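PDB 2YCD: glutathione S-transferase from Agrobacterium tumefaciens, which probably conjugates glutathione to electrophilic compounds, herbicides perhaps among them, as a dimeric member of the glutathione transferase superfamily. Local coordinates for residues I19-R24 and V51-F56; R156-S161 and K195-L200. All blocks are in the same frame, centred on the assembly; numbering follows the deposited sequence.

Overall arrangement
The two contacts belong to the two halves of a glutathione transferase subunit. Contact 1 comes first along the chain and pairs strands 18-22 and 50-54 of the N-terminal, thioredoxin-like half, where F22 lines the site of S-(p-nitrobenzyl)glutathione. Contact 2 follows in the all-helical C-terminal half and sets the end of helix 142-164 against the start of helix 198-208. Their centres lie about 33 Å apart, on opposite sides of the chain's centre, and their nearest atoms are about 23 Å from each other; they have no strand or helix in common. One borders the ligand; the other is helix packing, reached at R156 and E159 by the second subunit.

Contact 1 (I19-R24 and V51-F56); sequences ITVFER and VRRLSF. With GTB (S-(p-nitrobenzyl)glutathione), chain B.
F22 and F56 meet at the end of two paired strands, where CE1 of F56 sits 3.5 Å from CE1 of F22 in an oblique aromatic pair with planes 56° apart. CE1 of F22 reaches the rim of the F56 ring, while CE2 and CZ, round the rim of the F22 ring from there, lie against CB2 of S-(p-nitrobenzyl)glutathione. F22 is thus wedged between F56 and the ligand's cysteinyl part, with M59 and I73 also against it.

Further back, one side of the sheet carries I19, V21, V51 and R53. In one of its two modelled conformers I19 puts CG1 3.8 Å from CG1 of V51, and CG2 of V21 meets the aliphatic CG of R53. Above this layer runs helix 35-45, which touches I19, V21 and V51, completing the beta-alpha-beta unit that opens the thioredoxin-like domain. The strands run parallel, joined by four backbone hydrogen bonds from I19 O to E23 N.

On the reverse side CG2 of T20 is the bump, set anti to its carbonyl carbon. In one of the two conformers modelled for R52, the bend at chi3 (59°) lays one face of the guanidinium over this methyl, toward the rim of the group, with NH2 3.5 Å from CG2. The same methyl and CB of T20 rest against CD1 of L54. T20 OG1 is bonded to the backbone N of S75, on the neighbouring antiparallel strand.

Past the strands, E23 leans its CB on that of R53 at 4.0 Å. E23 OE2 stands over one face of the R53 guanidinium, 4.5 Å from NH1, too far for a salt bridge and with no N-H pointing at it; a water joins E23 O to NH1. Another water, accepting from R24 N and donating to L54 O, lies 3.6 Å above the centre of the F56 ring.

Contact 2 (R156-S161 and K195-L200); sequences RLDELS and KDYGNL
Y197 lays its ring against the last turns of helix 142-164, just ahead of helix 198-208, for which it is the N-cap residue; two helices of the all-helical GST C-terminal domain are joined here.

Apolar packing has two parts. In the first, CB of L157 stands over one face of the Y197 ring, 3.8 Å from its centroid and 18° off the normal, a CH-pi contact. The side chains cross at about a right angle, and CD1 of L157 reaches CE1 at the ring's rim. In the second, L200 puts its forked end between successive turns of the helix: CD1 lies 4.0 Å from CD2 of L157, whereas CD2 meets CG of L160 and CA of S161. L188 and I193 extend the apolar layer round L157, and W114 of helix 105-135 lies against L160.

Polar contacts frame these groups. At the exposed side Y197 OH donates to D158 OD1 over 2.9 Å; the oxygen lies at the edge of the ring, near its plane, but the hydroxyl comes to it from 49° above the carboxylate plane.

At the other end N199 and S161 form a double link. With chi1 at 72°, the amide of N199 turns back toward helix 142-164, and its ND2 donates to S161 O while also bonding to G165 O. One amide nitrogen therefore serves two backbone carbonyls near the end of that helix. The return bond is the shorter: S161 OG, held anti to its own backbone N, donates to N199 OD1 at 2.6 Å.

Contact 1 (I19-R24 and V51-F56)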
loop_
_atom_site.group_PDB
_atom_site.type_symbol
_atom_site.label_atom_id
_atom_site.label_comp_id
_atom_site.label_asym_id
_atom_site.label_seq_id
_atom_site.Cartn_x
_atom_site.Cartn_y
_atom_site.Cartn_z
ATOM N N ILE A 19 -14.403 -12.780 -8.896
ATOM C CA ILE A 19 -14.037 -11.438 -8.469
ATOM C C ILE A 19 -15.158 -10.442 -8.718
ATOM O O ILE A 19 -15.929 -10.577 -9.676
ATOM C CB ILE A 19 -12.742 -10.967 -9.128
ATOM C CG1 ILE A 19 -12.947 -10.736 -10.612
ATOM C CG2 ILE A 19 -11.602 -11.978 -8.848
ATOM C CD1 ILE A 19 -11.716 -10.149 -11.294
ATOM N N THR A 20 -15.284 -9.458 -7.848
ATOM C CA THR A 20 -16.295 -8.424 -8.065
ATOM C C THR A 20 -15.723 -7.275 -8.877
ATOM O O THR A 20 -14.540 -6.912 -8.739
ATOM C CB THR A 20 -16.858 -7.881 -6.750
ATOM O OG1 THR A 20 -15.760 -7.478 -5.915
ATOM C CG2 THR A 20 -17.718 -8.939 -6.026
ATOM N N VAL A 21 -16.568 -6.711 -9.737
ATOM C CA VAL A 21 -16.177 -5.657 -10.679
ATOM C C VAL A 21 -17.358 -4.704 -10.836
ATOM O O VAL A 21 -18.477 -5.051 -10.458
ATOM C CB VAL A 21 -15.806 -6.227 -12.074
ATOM C CG1 VAL A 21 -14.739 -7.319 -11.945
ATOM C CG2 VAL A 21 -17.049 -6.762 -12.809
ATOM N N PHE A 22 -17.116 -3.501 -11.353
ATOM C CA PHE A 22 -18.216 -2.577 -11.649
ATOM C C PHE A 22 -19.084 -3.144 -12.774
ATOM O O PHE A 22 -18.570 -3.619 -13.788
ATOM C CB PHE A 22 -17.697 -1.218 -12.150
ATOM C CG PHE A 22 -17.047 -0.347 -11.107
ATOM C CD1 PHE A 22 -17.804 0.292 -10.134
ATOM C CD2 PHE A 22 -15.688 -0.090 -11.171
ATOM C CE1 PHE A 22 -17.206 1.135 -9.205
ATOM C CE2 PHE A 22 -15.073 0.744 -10.243
ATOM C CZ PHE A 22 -15.830 1.361 -9.260
ATOM N N GLU A 23 -20.400 -3.063 -12.613
ATOM C CA GLU A 23 -21.298 -3.287 -13.743
ATOM C C GLU A 23 -21.101 -2.213 -14.815
ATOM O O GLU A 23 -21.043 -2.525 -16.000
ATOM C CB GLU A 23 -22.749 -3.333 -13.269
ATOM C CG GLU A 23 -23.737 -3.728 -14.354
ATOM C CD GLU A 23 -25.137 -3.885 -13.805
ATOM O OE1 GLU A 23 -25.602 -2.955 -13.117
ATOM O OE2 GLU A 23 -25.760 -4.942 -14.045
ATOM N N ARG A 24 -21.013 -0.957 -14.388
ATOM C CA ARG A 24 -20.770 0.161 -15.309
ATOM C C ARG A 24 -19.563 0.957 -14.842
ATOM O O ARG A 24 -19.705 1.944 -14.124
ATOM C CB ARG A 24 -22.012 1.067 -15.399
ATOM C CG ARG A 24 -23.217 0.382 -16.029
ATOM C CD ARG A 24 -24.493 1.165 -15.762
ATOM N NE ARG A 24 -25.700 0.379 -16.014
ATOM C CZ ARG A 24 -26.352 0.331 -17.172
ATOM N NH1 ARG A 24 -25.928 1.024 -18.222
ATOM N NH2 ARG A 24 -27.440 -0.417 -17.278
ATOM N N VAL A 51 -16.660 -13.416 -12.892
ATOM C CA VAL A 51 -16.906 -12.109 -12.306
ATOM C C VAL A 51 -18.339 -11.962 -11.833
ATOM O O VAL A 51 -19.265 -12.603 -12.364
ATOM C CB VAL A 51 -16.537 -10.938 -13.254
ATOM C CG1 VAL A 51 -15.100 -11.088 -13.771
ATOM C CG2 VAL A 51 -17.525 -10.818 -14.421
ATOM N N ARG A 52 -18.499 -11.130 -10.814
ATOM C CA ARG A 52 -19.802 -10.709 -10.348
ATOM C C ARG A 52 -19.873 -9.196 -10.502
ATOM O O ARG A 52 -19.113 -8.467 -9.860
ATOM C CB ARG A 52 -20.000 -11.126 -8.888
ATOM C CG ARG A 52 -21.349 -10.774 -8.315
ATOM C CD ARG A 52 -21.717 -11.704 -7.151
ATOM N NE ARG A 52 -20.750 -11.645 -6.058
ATOM C CZ ARG A 52 -20.869 -10.847 -5.003
ATOM N NH1 ARG A 52 -21.914 -10.038 -4.904
ATOM N NH2 ARG A 52 -19.945 -10.857 -4.046
ATOM N N ARG A 53 -20.763 -8.733 -11.377
ATOM C CA ARG A 53 -20.884 -7.306 -11.662
ATOM C C ARG A 53 -21.779 -6.615 -10.644
ATOM O O ARG A 53 -22.890 -7.075 -10.366
ATOM C CB ARG A 53 -21.471 -7.110 -13.060
ATOM C CG ARG A 53 -20.607 -7.639 -14.199
ATOM C CD ARG A 53 -21.360 -7.562 -15.536
ATOM N NE ARG A 53 -22.603 -8.328 -15.491
ATOM C CZ ARG A 53 -23.622 -8.157 -16.329
ATOM N NH1 ARG A 53 -23.559 -7.241 -17.291
ATOM N NH2 ARG A 53 -24.711 -8.904 -16.203
ATOM N N LEU A 54 -21.304 -5.509 -10.085
ATOM C CA LEU A 54 -22.050 -4.789 -9.065
ATOM C C LEU A 54 -22.428 -3.405 -9.548
ATOM O O LEU A 54 -21.585 -2.656 -10.040
ATOM C CB LEU A 54 -21.220 -4.642 -7.787
ATOM C CG LEU A 54 -20.812 -5.958 -7.118
ATOM C CD1 LEU A 54 -20.042 -5.658 -5.843
ATOM C CD2 LEU A 54 -22.052 -6.790 -6.824
ATOM N N SER A 55 -23.702 -3.064 -9.391
ATOM C CA SER A 55 -24.141 -1.696 -9.616
ATOM C C SER A 55 -23.618 -0.827 -8.482
ATOM O O SER A 55 -23.253 -1.327 -7.417
ATOM C CB SER A 55 -25.674 -1.632 -9.672
ATOM O OG SER A 55 -26.246 -1.900 -8.397
ATOM N N PHE A 56 -23.572 0.480 -8.703
ATOM C CA PHE A 56 -23.105 1.392 -7.664
ATOM C C PHE A 56 -23.952 1.265 -6.405
ATOM O O PHE A 56 -23.442 1.351 -5.292
ATOM C CB PHE A 56 -23.107 2.839 -8.170
ATOM C CG PHE A 56 -22.175 3.072 -9.326
ATOM C CD1 PHE A 56 -20.810 2.890 -9.178
ATOM C CD2 PHE A 56 -22.659 3.470 -10.558
ATOM C CE1 PHE A 56 -19.950 3.102 -10.235
ATOM C CE2 PHE A 56 -21.800 3.684 -11.620
ATOM C CZ PHE A 56 -20.442 3.500 -11.456
HETATM N N1 GTB B . -7.057 -0.528 -1.561
HETATM C CA1 GTB B . -8.159 -1.052 -2.381
HETATM C C1 GTB B . -7.633 -2.055 -3.376
HETATM O O11 GTB B . -6.521 -1.819 -3.893
HETATM O O12 GTB B . -8.325 -3.063 -3.656
HETATM C CB1 GTB B . -8.863 0.132 -3.062
HETATM C CG1 GTB B . -10.107 -0.329 -3.818
HETATM C CD1 GTB B . -10.752 0.805 -4.592
HETATM O OE1 GTB B . -10.275 1.937 -4.529
HETATM N N2 GTB B . -11.816 0.484 -5.326
HETATM C CA2 GTB B . -12.532 1.469 -6.138
HETATM C C2 GTB B . -14.002 1.463 -5.852
HETATM O O2 GTB B . -14.610 0.424 -5.603
HETATM C CB2 GTB B . -12.417 1.064 -7.621
HETATM S SG2 GTB B . -10.790 1.160 -8.288
HETATM N N3 GTB B . -14.609 2.651 -5.908
HETATM C CA3 GTB B . -16.036 2.855 -5.729
HETATM C C3 GTB B . -16.400 3.547 -4.447
HETATM O O31 GTB B . -15.496 3.975 -3.703
HETATM O O32 GTB B . -17.623 3.652 -4.200
HETATM C "C'" GTB B . -10.371 2.877 -8.314
HETATM C "C1'" GTB B . -10.645 3.519 -9.649
HETATM C "C2'" GTB B . -11.848 4.169 -9.874
HETATM C "C3'" GTB B . -12.090 4.768 -11.110
HETATM C "C4'" GTB B . -11.122 4.716 -12.111
HETATM N N41 GTB B . -11.364 5.329 -13.354
HETATM O O41 GTB B . -10.486 5.390 -14.213
HETATM O O42 GTB B . -12.458 5.817 -13.563
HETATM C "C5'" GTB B . -9.917 4.071 -11.873
HETATM C "C6'" GTB B . -9.671 3.475 -10.640
HETATM O O HOH W 1 -21.879 -4.920 -17.590
HETATM O O HOH W 2 -25.608 -7.077 -11.291
HETATM O O HOH W 3 -21.292 -0.145 -11.650
#

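Contact 2 (R156-S161 and K195-L200)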
loop_
_atom_site.group_PDB
_atom_site.type_symbol
_atom_site.label_atom_id
_atom_site.label_comp_id
_atom_site.label_asym_id
_atom_site.label_seq_id
_atom_site.Cartn_x
_atom_site.Cartn_y
_atom_site.Cartn_z
ATOM N N ARG A 156 9.042 11.852 -7.967
ATOM C CA ARG A 156 8.943 10.398 -7.819
ATOM C C ARG A 156 9.173 9.659 -9.138
ATOM O O ARG A 156 9.789 8.595 -9.154
ATOM C CB ARG A 156 7.578 10.002 -7.243
ATOM C CG ARG A 156 7.407 10.370 -5.792
ATOM C CD ARG A 156 8.210 9.463 -4.857
ATOM N NE ARG A 156 7.994 9.872 -3.477
ATOM C CZ ARG A 156 8.895 10.465 -2.704
ATOM N NH1 ARG A 156 10.120 10.715 -3.153
ATOM N NH2 ARG A 156 8.567 10.797 -1.459
ATOM N N LEU A 157 8.688 10.216 -10.247
ATOM C CA LEU A 157 8.930 9.616 -11.549
ATOM C C LEU A 157 10.406 9.719 -11.964
ATOM O O LEU A 157 10.951 8.781 -12.527
ATOM C CB LEU A 157 8.014 10.220 -12.625
ATOM C CG LEU A 157 6.503 10.009 -12.411
ATOM C CD1 LEU A 157 5.695 10.704 -13.495
ATOM C CD2 LEU A 157 6.130 8.527 -12.390
ATOM N N ASP A 158 11.039 10.847 -11.642
ATOM C CA ASP A 158 12.494 10.987 -11.828
ATOM C C ASP A 158 13.200 9.850 -11.100
ATOM O O ASP A 158 14.060 9.178 -11.650
ATOM C CB ASP A 158 13.037 12.303 -11.246
ATOM C CG ASP A 158 12.638 13.542 -12.045
ATOM O OD1 ASP A 158 12.222 13.424 -13.219
ATOM O OD2 ASP A 158 12.763 14.651 -11.471
ATOM N N GLU A 159 12.836 9.643 -9.836
ATOM C CA GLU A 159 13.466 8.610 -9.018
ATOM C C GLU A 159 13.230 7.196 -9.565
ATOM O O GLU A 159 14.154 6.369 -9.644
ATOM C CB GLU A 159 12.977 8.738 -7.565
ATOM C CG GLU A 159 13.543 9.997 -6.878
ATOM C CD GLU A 159 12.684 10.540 -5.749
ATOM O OE1 GLU A 159 11.618 9.972 -5.425
ATOM O OE2 GLU A 159 13.073 11.565 -5.153
ATOM N N LEU A 160 11.991 6.904 -9.951
ATOM C CA LEU A 160 11.674 5.591 -10.488
ATOM C C LEU A 160 12.401 5.327 -11.809
ATOM O O LEU A 160 12.904 4.230 -12.061
ATOM C CB LEU A 160 10.155 5.465 -10.698
ATOM C CG LEU A 160 9.680 4.110 -11.231
ATOM C CD1 LEU A 160 9.979 2.989 -10.246
ATOM C CD2 LEU A 160 8.184 4.141 -11.562
ATOM N N SER A 161 12.431 6.348 -12.657
ATOM C CA SER A 161 13.083 6.250 -13.968
ATOM C C SER A 161 14.589 6.013 -13.827
ATOM O O SER A 161 15.157 5.166 -14.524
ATOM C CB SER A 161 12.805 7.531 -14.744
ATOM O OG SER A 161 13.496 7.525 -15.988
ATOM N N LYS A 195 5.197 10.613 -21.397
ATOM C CA LYS A 195 5.962 10.890 -22.615
ATOM C C LYS A 195 7.308 11.536 -22.277
ATOM O O LYS A 195 8.262 11.438 -23.046
ATOM C CB LYS A 195 5.160 11.778 -23.573
ATOM C CG LYS A 195 3.841 11.161 -24.035
ATOM C CD LYS A 195 2.964 12.180 -24.754
ATOM C CE LYS A 195 3.593 12.639 -26.063
ATOM N NZ LYS A 195 2.673 13.514 -26.844
ATOM N N ASP A 196 7.387 12.184 -21.119
ATOM C CA ASP A 196 8.628 12.810 -20.688
ATOM C C ASP A 196 9.560 11.845 -19.959
ATOM O O ASP A 196 10.645 12.230 -19.533
ATOM C CB ASP A 196 8.341 14.032 -19.812
ATOM C CG ASP A 196 7.756 15.183 -20.603
ATOM O OD1 ASP A 196 8.196 15.388 -21.755
ATOM O OD2 ASP A 196 6.855 15.873 -20.079
ATOM N N TYR A 197 9.132 10.590 -19.831
ATOM C CA TYR A 197 9.928 9.563 -19.172
ATOM C C TYR A 197 10.035 8.335 -20.073
ATOM O O TYR A 197 9.335 7.335 -19.879
ATOM C CB TYR A 197 9.309 9.193 -17.815
ATOM C CG TYR A 197 9.350 10.348 -16.844
ATOM C CD1 TYR A 197 8.311 11.267 -16.787
ATOM C CD2 TYR A 197 10.434 10.529 -15.994
ATOM C CE1 TYR A 197 8.350 12.336 -15.930
ATOM C CE2 TYR A 197 10.485 11.593 -15.120
ATOM C CZ TYR A 197 9.446 12.494 -15.090
ATOM O OH TYR A 197 9.502 13.549 -14.220
ATOM N N GLY A 198 10.908 8.416 -21.071
ATOM C CA GLY A 198 10.951 7.422 -22.121
ATOM C C GLY A 198 11.026 5.994 -21.615
ATOM O O GLY A 198 10.343 5.121 -22.148
ATOM N N ASN A 199 11.861 5.735 -20.607
ATOM C CA ASN A 199 11.995 4.360 -20.135
ATOM C C ASN A 199 10.751 3.872 -19.378
ATOM O O ASN A 199 10.406 2.708 -19.467
ATOM C CB ASN A 199 13.322 4.093 -19.379
ATOM C CG ASN A 199 13.384 4.741 -18.004
ATOM O OD1 ASN A 199 12.686 5.709 -17.711
ATOM N ND2 ASN A 199 14.272 4.232 -17.176
ATOM N N LEU A 200 10.056 4.777 -18.694
ATOM C CA LEU A 200 8.803 4.398 -18.029
ATOM C C LEU A 200 7.688 4.122 -19.026
ATOM O O LEU A 200 6.923 3.158 -18.864
ATOM C CB LEU A 200 8.384 5.470 -17.017
ATOM C CG LEU A 200 9.337 5.769 -15.853
ATOM C CD1 LEU A 200 8.663 6.726 -14.895
ATOM C CD2 LEU A 200 9.783 4.514 -15.130
#